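Local coordinates for protein fructosyl amine: oxygen oxidoreductase (Aspergillus fumigatus, PDB 3DJE) that oxidatively deglycates fructosyl amino acids, using FAD as its cofactor and oxygen as the electron acceptor, at residues 61-64 with 65-68; 388-391 with 392-396; 243-246 with 247-250. One frame throughout, in Å; residues are numbered along the deposited sequence.

Interactions 1 and 2 meet at a salt bridge of 2.8 Å between Glu68 OE1 and Lys388 NZ, and Glu66 also packs against Leu392, their centres lying about 13 Å apart. Interaction 1 forms the start of helix 64-83, interaction 2 the close of helix 387-393, and interaction 3 the turn leading from strand 232-242 into helix 248-251. Interaction 3 is remote, its centre about 43 Å and 47 Å from those of interactions 1 and 2. The Ser61 side chain is about 13 Å from the bound substrate analogue, and that of Ile393 about 13 Å from FAD.

Interaction 1: 61-64 with 65-68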
loop_
_atom_site.group_PDB
_atom_site.type_symbol
_atom_site.label_atom_id
_atom_site.label_comp_id
_atom_site.label_asym_id
_atom_site.label_seq_id
_atom_site.Cartn_x
_atom_site.Cartn_y
_atom_site.Cartn_z
ATOM N N SER A 61 2.627 -16.242 -1.820
ATOM C CA SER A 61 3.438 -17.391 -1.464
ATOM C C SER A 61 2.758 -18.655 -1.959
ATOM O O SER A 61 1.541 -18.678 -2.119
ATOM C CB SER A 61 3.561 -17.472 0.057
ATOM O OG SER A 61 4.227 -18.649 0.465
ATOM N N ASN A 62 3.550 -19.704 -2.177
ATOM C CA ASN A 62 3.010 -21.037 -2.462
ATOM C C ASN A 62 3.127 -21.958 -1.243
ATOM O O ASN A 62 2.806 -23.146 -1.310
ATOM C CB ASN A 62 3.665 -21.665 -3.704
ATOM C CG ASN A 62 5.169 -21.848 -3.557
ATOM O OD1 ASN A 62 5.758 -21.511 -2.531
ATOM N ND2 ASN A 62 5.799 -22.386 -4.595
ATOM N N ASN A 63 3.585 -21.401 -0.129
ATOM C CA ASN A 63 3.652 -22.156 1.112
ATOM C C ASN A 63 2.315 -22.249 1.818
ATOM O O ASN A 63 1.673 -21.231 2.096
ATOM C CB ASN A 63 4.716 -21.595 2.047
ATOM C CG ASN A 63 5.996 -22.367 1.953
ATOM O OD1 ASN A 63 6.709 -22.295 0.949
ATOM N ND2 ASN A 63 6.278 -23.165 2.985
ATOM N N LYS A 64 1.911 -23.480 2.102
ATOM C CA LYS A 64 0.602 -23.773 2.683
ATOM C C LYS A 64 0.308 -22.952 3.943
ATOM O O LYS A 64 -0.765 -22.358 4.060
ATOM C CB LYS A 64 0.493 -25.275 2.970
ATOM C CG LYS A 64 -0.834 -25.711 3.547
ATOM C CD LYS A 64 -0.918 -27.238 3.655
ATOM C CE LYS A 64 -2.228 -27.667 4.294
ATOM N NZ LYS A 64 -2.284 -27.266 5.739
ATOM N N ASP A 65 1.269 -22.902 4.868
ATOM C CA ASP A 65 1.099 -22.175 6.130
ATOM C C ASP A 65 0.935 -20.669 5.911
ATOM O O ASP A 65 0.123 -20.023 6.584
ATOM C CB ASP A 65 2.262 -22.467 7.091
ATOM C CG ASP A 65 3.598 -21.955 6.581
ATOM O OD1 ASP A 65 4.023 -22.368 5.466
ATOM O OD2 ASP A 65 4.225 -21.135 7.303
ATOM N N GLU A 66 1.702 -20.122 4.965
ATOM C CA GLU A 66 1.628 -18.692 4.651
ATOM C C GLU A 66 0.312 -18.377 3.957
ATOM O O GLU A 66 -0.298 -17.334 4.218
ATOM C CB GLU A 66 2.798 -18.260 3.765
ATOM C CG GLU A 66 4.164 -18.342 4.443
ATOM C CD GLU A 66 5.249 -17.700 3.592
ATOM O OE1 GLU A 66 5.371 -16.450 3.594
ATOM O OE2 GLU A 66 5.979 -18.436 2.908
ATOM N N ILE A 67 -0.123 -19.279 3.075
ATOM C CA ILE A 67 -1.406 -19.112 2.380
ATOM C C ILE A 67 -2.558 -19.067 3.382
ATOM O O ILE A 67 -3.425 -18.186 3.315
ATOM C CB ILE A 67 -1.629 -20.214 1.290
ATOM C CG1 ILE A 67 -0.627 -20.039 0.133
ATOM C CG2 ILE A 67 -3.085 -20.195 0.792
ATOM C CD1 ILE A 67 -0.560 -21.233 -0.833
ATOM N N GLU A 68 -2.549 -20.000 4.335
ATOM C CA GLU A 68 -3.606 -20.085 5.351
ATOM C C GLU A 68 -3.735 -18.799 6.167
ATOM O O GLU A 68 -4.840 -18.274 6.344
ATOM C CB GLU A 68 -3.390 -21.309 6.247
ATOM C CG GLU A 68 -3.522 -22.610 5.459
ATOM C CD GLU A 68 -3.436 -23.875 6.304
ATOM O OE1 GLU A 68 -3.071 -23.806 7.504
ATOM O OE2 GLU A 68 -3.751 -24.956 5.743
#
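The first turn of helix 64-83 is built on two backbone bonds, Ile67 N to Asn63 O at 2.8 Å and Glu68 N to Lys64 O at 3.0 Å. Just upstream, Ser61 has its hydroxyl swung away from its own amide (chi1 174°), toward two partners. Ser61 OG accepts from Asn63 N at 2.9 Å and gives a weak bond to Glu66 OE2 at 3.0 Å. The former closure is an ST turn, and it delivers the chain to the N-cap position held by Asn63. That side chain makes no capping bond. It runs alongside Asp65 instead, amide and carboxylate planes 82° apart, and Asn63 ND2 bonds weakly to Asp65 OD1 at 3.4 Å. Lys64 stays extended until its last torsion, which bends NZ over the carboxylate of Glu68 into a salt bridge of 2.7 Å to OE2, 38° out of the carboxylate plane. The acids Asp65 and Glu66, so close to the N-terminal end of the helix, would be expected to suit the positive end of its dipole. Ile67 lays CG1 against Ser61 O at 3.4 Å, while its side chain also touches Gln59 and Arg114.

Interaction 2: 388-391 with 392-396; sequences KIHE and LIKWN
Glu391 and Lys394 lie alongside each other with their ends in the same direction, and join in a salt bridge of 2.8 Å between Glu391 OE2 and Lys394 NZ. The ammonium comes to the syn side of the carboxylate, 27° out of its plane; a bend at the second torsion of Glu391 turns the acid back to meet it, and Lys394, with chi1 at 64° and its chain extended beyond, carries NZ there. A second lysine, Lys388, spends its charge on Glu68 of helix 64-83. In the backbone, Ile389 O is shared by two amides, Leu392 N at 3.0 Å and Ile393 N at 3.3 Å, as the helix gives out; Lys394, the first residue to leave helical geometry, still sends a weak bond from its N to His390 O at 2.9 Å. The next layer is CH-pi packing: Lys394 CB rests over one face of the His390 ring, 3.7 Å from the centroid, near the CE1 side. On the buried flank Ile389 CG2 meets Ile393 CD1 at 3.8 Å. Ile389 then packs on Ile72 and Leu392 on Val69 and Asn70, all of helix 64-83, while the Ile393 backbone bonds to Ile347 in strand 346-347, an outer strand of the six-stranded sheet.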
loop_
_atom_site.group_PDB
_atom_site.type_symbol
_atom_site.label_atom_id
_atom_site.label_comp_id
_atom_site.label_asym_id
_atom_site.label_seq_id
_atom_site.Cartn_x
_atom_site.Cartn_y
_atom_site.Cartn_z
ATOM N N LYS A 388 -0.876 -19.186 15.459
ATOM C CA LYS A 388 -0.729 -19.448 14.033
ATOM C C LYS A 388 -0.381 -18.181 13.242
ATOM O O LYS A 388 0.517 -18.192 12.398
ATOM C CB LYS A 388 -2.016 -20.086 13.488
ATOM C CG LYS A 388 -2.028 -20.328 11.986
ATOM C CD LYS A 388 -3.407 -20.790 11.509
ATOM C CE LYS A 388 -3.363 -21.316 10.071
ATOM N NZ LYS A 388 -2.520 -22.556 9.927
ATOM N N ILE A 389 -1.090 -17.096 13.538
ATOM C CA ILE A 389 -0.888 -15.829 12.828
ATOM C C ILE A 389 0.393 -15.166 13.333
ATOM O O ILE A 389 1.232 -14.718 12.541
ATOM C CB ILE A 389 -2.109 -14.899 12.993
ATOM C CG1 ILE A 389 -3.344 -15.546 12.350
ATOM C CG2 ILE A 389 -1.829 -13.500 12.390
ATOM C CD1 ILE A 389 -4.628 -14.807 12.621
ATOM N N HIS A 390 0.553 -15.158 14.651
ATOM C CA HIS A 390 1.739 -14.570 15.264
ATOM C C HIS A 390 3.038 -15.097 14.662
ATOM O O HIS A 390 3.959 -14.329 14.400
ATOM C CB HIS A 390 1.741 -14.799 16.770
ATOM C CG HIS A 390 2.970 -14.279 17.441
ATOM N ND1 HIS A 390 3.267 -12.934 17.507
ATOM C CD2 HIS A 390 3.995 -14.922 18.049
ATOM C CE1 HIS A 390 4.408 -12.770 18.154
ATOM N NE2 HIS A 390 4.877 -13.960 18.483
ATOM N N GLU A 391 3.110 -16.406 14.440
ATOM C CA GLU A 391 4.332 -17.023 13.924
ATOM C C GLU A 391 4.799 -16.409 12.601
ATOM O O GLU A 391 6.012 -16.308 12.342
ATOM C CB GLU A 391 4.136 -18.540 13.792
ATOM C CG GLU A 391 5.425 -19.354 13.787
ATOM C CD GLU A 391 6.402 -18.969 14.904
ATOM O OE1 GLU A 391 5.977 -18.756 16.070
ATOM O OE2 GLU A 391 7.614 -18.884 14.598
ATOM N N LEU A 392 3.849 -15.973 11.776
ATOM C CA LEU A 392 4.182 -15.391 10.485
ATOM C C LEU A 392 4.536 -13.901 10.548
ATOM O O LEU A 392 5.413 -13.450 9.812
ATOM C CB LEU A 392 3.047 -15.602 9.475
ATOM C CG LEU A 392 3.402 -15.305 8.014
ATOM C CD1 LEU A 392 4.506 -16.254 7.512
ATOM C CD2 LEU A 392 2.171 -15.388 7.107
ATOM N N ILE A 393 3.864 -13.155 11.424
ATOM C CA ILE A 393 3.983 -11.685 11.434
ATOM C C ILE A 393 4.862 -11.143 12.571
ATOM O O ILE A 393 5.029 -9.921 12.712
ATOM C CB ILE A 393 2.596 -10.999 11.521
ATOM C CG1 ILE A 393 1.934 -11.326 12.869
ATOM C CG2 ILE A 393 1.739 -11.393 10.305
ATOM C CD1 ILE A 393 0.565 -10.693 13.121
ATOM N N LYS A 394 5.424 -12.037 13.378
ATOM C CA LYS A 394 6.211 -11.614 14.543
ATOM C C LYS A 394 7.516 -10.901 14.180
ATOM O O LYS A 394 7.988 -11.003 13.054
ATOM C CB LYS A 394 6.530 -12.816 15.438
ATOM C CG LYS A 394 7.398 -13.860 14.776
ATOM C CD LYS A 394 7.832 -14.861 15.814
ATOM C CE LYS A 394 8.530 -16.040 15.204
ATOM N NZ LYS A 394 8.786 -17.033 16.290
ATOM N N TRP A 395 8.071 -10.175 15.154
ATOM C CA TRP A 395 9.430 -9.631 15.055
ATOM C C TRP A 395 10.372 -10.757 14.641
ATOM O O TRP A 395 10.399 -11.807 15.279
ATOM C CB TRP A 395 9.846 -9.052 16.411
ATOM C CG TRP A 395 11.161 -8.348 16.414
ATOM C CD1 TRP A 395 12.374 -8.874 16.787
ATOM C CD2 TRP A 395 11.406 -6.982 16.056
ATOM N NE1 TRP A 395 13.361 -7.913 16.676
ATOM C CE2 TRP A 395 12.796 -6.746 16.229
ATOM C CE3 TRP A 395 10.592 -5.935 15.592
ATOM C CZ2 TRP A 395 13.387 -5.507 15.952
ATOM C CZ3 TRP A 395 11.184 -4.691 15.331
ATOM C CH2 TRP A 395 12.569 -4.494 15.511
ATOM N N ASN A 396 11.123 -10.546 13.559
ATOM C CA ASN A 396 11.836 -11.643 12.897
ATOM C C ASN A 396 13.183 -11.226 12.298
ATOM O O ASN A 396 13.331 -11.204 11.080
ATOM C CB ASN A 396 10.939 -12.231 11.791
ATOM C CG ASN A 396 11.276 -13.689 11.437
ATOM O OD1 ASN A 396 10.508 -14.348 10.737
ATOM N ND2 ASN A 396 12.408 -14.187 11.916
#

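Interaction 3: 243-246 with 247-250; sequences LKPE and ERAL
Pro245 CA sits over one face of the Arg248 guanidinium, 3.7 Å above its plane, while Leu243 O lies at the edge and in the plane. That oxygen is gripped side-on by two nitrogens, Arg248 NE at 2.9 Å and Arg248 NH2 at 3.0 Å, which fixes how the flat group is turned about its chain. The motif is a type I beta turn, Lys244 to Glu247, leading from strand 232-242 of the large mixed sheet into the short helix 248-251. The Glu247 side chain turns back to the Lys244 amide. A chi1 of 76° holds it over its own backbone, and Glu247 OE2 takes Lys244 N at 2.9 Å on its anti lone pair, in a nearly straight bond of 164°. The exchange is reciprocal, because Glu247 N donates to Lys244 O at 2.9 Å. Lys244 NZ adds only a long salt bridge to the same carboxylate, whose other oxygen, OE1, pairs with Arg327. Leu243 CB closes against Glu247 CG at 3.8 Å. Two waters stand in for direct bonds between residues four apart: one links Glu246 O to Leu250 N, and the other donates to Pro245 O at 2.7 Å and accepts Ala249 N at 3.0 Å.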
loop_
_atom_site.group_PDB
_atom_site.type_symbol
_atom_site.label_atom_id
_atom_site.label_comp_id
_atom_site.label_asym_id
_atom_site.label_seq_id
_atom_site.Cartn_x
_atom_site.Cartn_y
_atom_site.Cartn_z
ATOM N N LEU A 243 -9.568 12.369 -18.718
ATOM C CA LEU A 243 -10.443 12.218 -19.877
ATOM C C LEU A 243 -11.296 13.467 -20.046
ATOM O O LEU A 243 -11.693 14.094 -19.060
ATOM C CB LEU A 243 -11.335 10.989 -19.715
ATOM C CG LEU A 243 -10.683 9.608 -19.612
ATOM C CD1 LEU A 243 -11.733 8.568 -19.314
ATOM C CD2 LEU A 243 -9.939 9.267 -20.895
ATOM N N LYS A 244 -11.566 13.834 -21.300
ATOM C CA LYS A 244 -12.486 14.925 -21.605
ATOM C C LYS A 244 -13.896 14.541 -21.155
ATOM O O LYS A 244 -14.246 13.364 -21.191
ATOM C CB LYS A 244 -12.477 15.221 -23.108
ATOM C CG LYS A 244 -11.117 15.642 -23.648
ATOM C CD LYS A 244 -11.206 16.058 -25.114
ATOM C CE LYS A 244 -9.893 15.802 -25.852
ATOM N NZ LYS A 244 -9.582 14.342 -25.975
ATOM N N PRO A 245 -14.711 15.529 -20.727
ATOM C CA PRO A 245 -16.063 15.223 -20.247
ATOM C C PRO A 245 -16.882 14.343 -21.211
ATOM O O PRO A 245 -17.615 13.470 -20.759
ATOM C CB PRO A 245 -16.699 16.611 -20.082
ATOM C CG PRO A 245 -15.531 17.509 -19.787
ATOM C CD PRO A 245 -14.414 16.975 -20.644
ATOM N N GLU A 246 -16.720 14.557 -22.518
ATOM C CA GLU A 246 -17.457 13.810 -23.548
ATOM C C GLU A 246 -17.055 12.335 -23.646
ATOM O O GLU A 246 -17.863 11.497 -24.054
ATOM C CB GLU A 246 -17.297 14.448 -24.938
ATOM C CG GLU A 246 -17.190 15.967 -24.959
ATOM C CD GLU A 246 -15.761 16.450 -24.780
ATOM O OE1 GLU A 246 -14.888 16.041 -25.578
ATOM O OE2 GLU A 246 -15.514 17.241 -23.844
ATOM N N GLU A 247 -15.812 12.016 -23.287
ATOM C CA GLU A 247 -15.319 10.644 -23.447
ATOM C C GLU A 247 -15.376 9.784 -22.163
ATOM O O GLU A 247 -15.099 8.589 -22.225
ATOM C CB GLU A 247 -13.918 10.622 -24.104
ATOM C CG GLU A 247 -12.771 11.010 -23.181
ATOM C CD GLU A 247 -11.429 11.244 -23.885
ATOM O OE1 GLU A 247 -11.142 10.649 -24.954
ATOM O OE2 GLU A 247 -10.634 12.034 -23.341
ATOM N N ARG A 248 -15.763 10.380 -21.030
ATOM C CA ARG A 248 -15.752 9.687 -19.720
ATOM C C ARG A 248 -16.765 8.544 -19.575
ATOM O O ARG A 248 -16.440 7.500 -19.001
ATOM C CB ARG A 248 -15.916 10.674 -18.551
ATOM C CG ARG A 248 -14.723 11.584 -18.327
ATOM C CD ARG A 248 -15.023 12.695 -17.338
ATOM N NE ARG A 248 -14.055 13.784 -17.477
ATOM C CZ ARG A 248 -14.020 14.881 -16.728
ATOM N NH1 ARG A 248 -14.895 15.067 -15.743
ATOM N NH2 ARG A 248 -13.095 15.800 -16.963
ATOM N N ALA A 249 -17.981 8.729 -20.093
ATOM C CA ALA A 249 -19.045 7.716 -19.964
ATOM C C ALA A 249 -18.632 6.337 -20.485
ATOM O O ALA A 249 -18.950 5.306 -19.883
ATOM C CB ALA A 249 -20.318 8.183 -20.664
ATOM N N LEU A 250 -17.913 6.333 -21.603
ATOM C CA LEU A 250 -17.460 5.112 -22.251
ATOM C C LEU A 250 -16.580 4.232 -21.344
ATOM O O LEU A 250 -16.634 3.000 -21.398
ATOM C CB LEU A 250 -16.708 5.483 -23.530
ATOM C CG LEU A 250 -16.480 4.379 -24.562
ATOM C CD1 LEU A 250 -17.794 3.895 -25.163
ATOM C CD2 LEU A 250 -15.526 4.865 -25.654
HETATM O O HOH W 1 -19.182 11.308 -21.063
HETATM O O HOH W 2 -18.246 8.868 -23.527
#